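Pantothenate synthetase (Francisella tularensis subsp. tularensis, PDB 3N8H) probably catalyses the ATP-dependent condensation of (R)-pantoate with beta-alanine to pantothenate, through a pantoyl-adenylate intermediate. Local coordinates at residues 237-242 with 255-260. Sequence-based numbering, arbitrary orientation.
Sequences LNNRIF and NFLKET
The open ends of the antiparallel beta hairpin of strands 240-247 and 250-257 meet here, and backbone bonds fix the register. Ile-241 and Phe-256 form the hydrogen-bonded pair: Ile-241 N reaches Phe-256 O at 2.8 Å, and Phe-256 N returns to Ile-241 O at 3.0 Å. Beyond the strand end, Lys-258 N donates to Asn-239 O at 2.9 Å (N-H...O angle 179°); a water bonded to that oxygen links it to Glu-259 N.

Arg-240 reaches to the face of Phe-242 and Asn-255, holding Asn-255 side-on. NE (2.9 Å) and NH2 (2.8 Å) of Arg-240 both donate to Asn-255 OD1, which sits at the guanidinium edge near its plane, while the amide is turned 59° from that plane. A bend at chi3 (72°) lays one guanidinium face over Phe-256 C and Leu-257 N. Asn-255 CB lies over the Phe-242 ring, 3.9 Å from its centroid, as a CH-pi contact. On the Ile-241 and Phe-256 face, Phe-256 CE1 packs against Ile-241 CB at 3.5 Å.

Glu-151, predicted to bind ATP, forms a salt bridge with Arg-240 NH2 and accepts from Asn-255 ND2 through its backbone O. The polar pair thus ties the Glu-151 loop to the hairpin of the three-stranded antiparallel sheet. With the Asn-255 side chain about 8 Å from bound AMP (nearest atoms), the arrangement is consistent with a second shell beside the nucleotide site of pantothenate synthetase.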
ATOM      1  N   LEU A 237      10.430 -18.375 -19.304  1.00 48.75           N
ATOM      2  CA  LEU A 237       9.651 -18.558 -18.088  1.00 57.61           C
ATOM      3  C   LEU A 237       8.370 -19.251 -18.510  1.00 56.23           C
ATOM      4  O   LEU A 237       7.590 -18.701 -19.294  1.00 50.94           O
ATOM      5  CB  LEU A 237       9.341 -17.216 -17.422  1.00 57.37           C
ATOM      6  CG  LEU A 237       9.049 -17.136 -15.912  1.00 62.43           C
ATOM      7  CD1 LEU A 237       7.832 -16.246 -15.639  1.00 59.67           C
ATOM      8  CD2 LEU A 237       8.903 -18.502 -15.239  1.00 59.20           C
ATOM      9  N   ASN A 238       8.157 -20.465 -18.014  1.00 62.88           N
ATOM     10  CA  ASN A 238       7.021 -21.256 -18.466  1.00 66.60           C
ATOM     11  C   ASN A 238       7.132 -21.510 -19.969  1.00 64.25           C
ATOM     12  O   ASN A 238       8.116 -22.096 -20.424  1.00 65.91           O
ATOM     13  CB  ASN A 238       5.708 -20.565 -18.100  1.00 69.65           C
ATOM     14  CG  ASN A 238       5.373 -20.716 -16.633  1.00 77.88           C
ATOM     15  OD1 ASN A 238       4.894 -21.768 -16.209  1.00 84.40           O
ATOM     16  ND2 ASN A 238       5.644 -19.679 -15.844  1.00 75.46           N
ATOM     17  N   ASN A 239       6.148 -21.075 -20.747  1.00 51.74           N
ATOM     18  CA  ASN A 239       6.265 -21.253 -22.192  1.00 55.59           C
ATOM     19  C   ASN A 239       6.446 -19.938 -22.948  1.00 55.03           C
ATOM     20  O   ASN A 239       6.134 -19.844 -24.139  1.00 49.24           O
ATOM     21  CB  ASN A 239       5.096 -22.072 -22.752  1.00 70.27           C
ATOM     22  CG  ASN A 239       3.751 -21.612 -22.224  1.00 86.34           C
ATOM     23  OD1 ASN A 239       3.497 -20.410 -22.100  1.00 89.12           O
ATOM     24  ND2 ASN A 239       2.876 -22.572 -21.911  1.00 91.81           N
ATOM     25  N   ARG A 240       6.972 -18.933 -22.254  1.00 46.22           N
ATOM     26  CA  ARG A 240       7.229 -17.636 -22.876  1.00 43.81           C
ATOM     27  C   ARG A 240       8.713 -17.350 -22.887  1.00 44.23           C
ATOM     28  O   ARG A 240       9.463 -17.851 -22.048  1.00 49.11           O
ATOM     29  CB  ARG A 240       6.492 -16.516 -22.129  1.00 39.97           C
ATOM     30  CG  ARG A 240       4.999 -16.788 -21.961  1.00 48.98           C
ATOM     31  CD  ARG A 240       4.262 -15.617 -21.342  1.00 53.90           C
ATOM     32  NE  ARG A 240       4.150 -14.512 -22.281  1.00 52.55           N
ATOM     33  CZ  ARG A 240       3.166 -14.374 -23.162  1.00 48.20           C
ATOM     34  NH1 ARG A 240       2.181 -15.263 -23.234  1.00 47.14           N
ATOM     35  NH2 ARG A 240       3.164 -13.340 -23.968  1.00 44.53           N
ATOM     36  N   ILE A 241       9.136 -16.563 -23.863  1.00 39.24           N
ATOM     37  CA  ILE A 241      10.443 -15.938 -23.841  1.00 29.64           C
ATOM     38  C   ILE A 241      10.316 -14.508 -23.319  1.00 36.55           C
ATOM     39  O   ILE A 241       9.464 -13.737 -23.791  1.00 35.59           O
ATOM     40  CB  ILE A 241      11.043 -15.865 -25.245  1.00 32.74           C
ATOM     41  CG1 ILE A 241      11.151 -17.257 -25.866  1.00 42.00           C
ATOM     42  CG2 ILE A 241      12.403 -15.166 -25.212  1.00 30.93           C
ATOM     43  CD1 ILE A 241      12.033 -18.230 -25.078  1.00 40.97           C
ATOM     44  N   PHE A 242      11.170 -14.171 -22.355  1.00 30.83           N
ATOM     45  CA  PHE A 242      11.336 -12.817 -21.836  1.00 37.38           C
ATOM     46  C   PHE A 242      12.724 -12.275 -22.181  1.00 35.76           C
ATOM     47  O   PHE A 242      13.727 -12.960 -22.012  1.00 31.68           O
ATOM     48  CB  PHE A 242      11.198 -12.814 -20.312  1.00 35.56           C
ATOM     49  CG  PHE A 242       9.802 -13.069 -19.831  1.00 39.74           C
ATOM     50  CD1 PHE A 242       9.035 -12.037 -19.315  1.00 39.31           C
ATOM     51  CD2 PHE A 242       9.249 -14.337 -19.930  1.00 35.60           C
ATOM     52  CE1 PHE A 242       7.744 -12.274 -18.882  1.00 44.94           C
ATOM     53  CE2 PHE A 242       7.963 -14.588 -19.490  1.00 42.43           C
ATOM     54  CZ  PHE A 242       7.209 -13.550 -18.968  1.00 46.73           C
ATOM     55  N   ASN A 255       8.172  -9.728 -24.378  1.00 32.04           N
ATOM     56  CA  ASN A 255       7.947 -11.122 -24.065  1.00 32.14           C
ATOM     57  C   ASN A 255       6.920 -11.655 -25.061  1.00 36.40           C
ATOM     58  O   ASN A 255       6.080 -10.902 -25.562  1.00 33.15           O
ATOM     59  CB  ASN A 255       7.477 -11.283 -22.617  1.00 29.91           C
ATOM     60  CG  ASN A 255       6.047 -10.955 -22.463  1.00 37.86           C
ATOM     61  OD1 ASN A 255       5.169 -11.817 -22.660  1.00 40.56           O
ATOM     62  ND2 ASN A 255       5.773  -9.688 -22.194  1.00 31.95           N
ATOM     63  N   PHE A 256       7.023 -12.932 -25.391  1.00 30.93           N
ATOM     64  CA  PHE A 256       6.090 -13.585 -26.318  1.00 31.33           C
ATOM     65  C   PHE A 256       6.128 -15.089 -26.063  1.00 39.93           C
ATOM     66  O   PHE A 256       7.071 -15.589 -25.442  1.00 37.78           O
ATOM     67  CB  PHE A 256       6.475 -13.274 -27.785  1.00 33.67           C
ATOM     68  CG  PHE A 256       7.976 -13.265 -28.036  1.00 36.98           C
ATOM     69  CD1 PHE A 256       8.686 -14.451 -28.111  1.00 38.16           C
ATOM     70  CD2 PHE A 256       8.672 -12.065 -28.177  1.00 34.41           C
ATOM     71  CE1 PHE A 256      10.069 -14.454 -28.344  1.00 36.98           C
ATOM     72  CE2 PHE A 256      10.059 -12.055 -28.395  1.00 34.10           C
ATOM     73  CZ  PHE A 256      10.755 -13.268 -28.477  1.00 30.87           C
ATOM     74  N   LEU A 257       5.104 -15.808 -26.526  1.00 45.82           N
ATOM     75  CA  LEU A 257       5.093 -17.272 -26.468  1.00 44.31           C
ATOM     76  C   LEU A 257       6.262 -17.837 -27.267  1.00 44.28           C
ATOM     77  O   LEU A 257       6.558 -17.349 -28.346  1.00 39.58           O
ATOM     78  CB  LEU A 257       3.789 -17.810 -27.041  1.00 52.88           C
ATOM     79  CG  LEU A 257       2.517 -17.500 -26.253  1.00 58.89           C
ATOM     80  CD1 LEU A 257       1.285 -17.876 -27.058  1.00 59.30           C
ATOM     81  CD2 LEU A 257       2.537 -18.251 -24.934  1.00 60.72           C
ATOM     82  N   LYS A 258       6.932 -18.858 -26.729  1.00 46.70           N
ATOM     83  CA  LYS A 258       8.072 -19.480 -27.405  1.00 44.17           C
ATOM     84  C   LYS A 258       7.668 -20.102 -28.737  1.00 45.45           C
ATOM     85  O   LYS A 258       8.399 -20.011 -29.717  1.00 42.62           O
ATOM     86  CB  LYS A 258       8.742 -20.514 -26.485  1.00 46.30           C
ATOM     87  CG  LYS A 258       9.939 -21.263 -27.096  1.00 56.28           C
ATOM     88  CD  LYS A 258       9.498 -22.515 -27.857  1.00 69.59           C
ATOM     89  CE  LYS A 258      10.675 -23.411 -28.239  1.00 75.56           C
ATOM     90  NZ  LYS A 258      11.365 -23.985 -27.045  1.00 77.51           N
ATOM     91  N   GLU A 259       6.492 -20.726 -28.762  1.00 59.99           N
ATOM     92  CA  GLU A 259       5.975 -21.389 -29.959  1.00 70.75           C
ATOM     93  C   GLU A 259       5.721 -20.418 -31.117  1.00 67.10           C
ATOM     94  O   GLU A 259       5.860 -20.783 -32.294  1.00 58.03           O
ATOM     95  CB  GLU A 259       4.681 -22.145 -29.618  1.00 86.23           C
ATOM     96  CG  GLU A 259       3.732 -22.378 -30.800  1.00104.21           C
ATOM     97  CD  GLU A 259       4.182 -23.499 -31.739  1.00119.77           C
ATOM     98  OE1 GLU A 259       5.105 -24.263 -31.375  1.00123.84           O
ATOM     99  OE2 GLU A 259       3.601 -23.620 -32.843  1.00123.88           O
ATOM    100  N   THR A 260       5.340 -19.182 -30.793  0.68 60.58           N
ATOM    101  CA  THR A 260       4.982 -18.207 -31.826  0.68 58.83           C
ATOM    102  C   THR A 260       6.097 -17.218 -32.169  0.68 54.63           C
ATOM    103  O   THR A 260       6.233 -16.799 -33.319  0.68 52.52           O
ATOM    104  CB  THR A 260       3.716 -17.403 -31.447  0.68 59.04           C
ATOM    105  OG1 THR A 260       3.993 -16.553 -30.326  0.68 54.43           O
ATOM    106  CG2 THR A 260       2.574 -18.345 -31.104  0.68 63.10           C
TER
HETATM  107  O   HOH W   1       5.101 -21.079 -26.278  1.00 42.03           O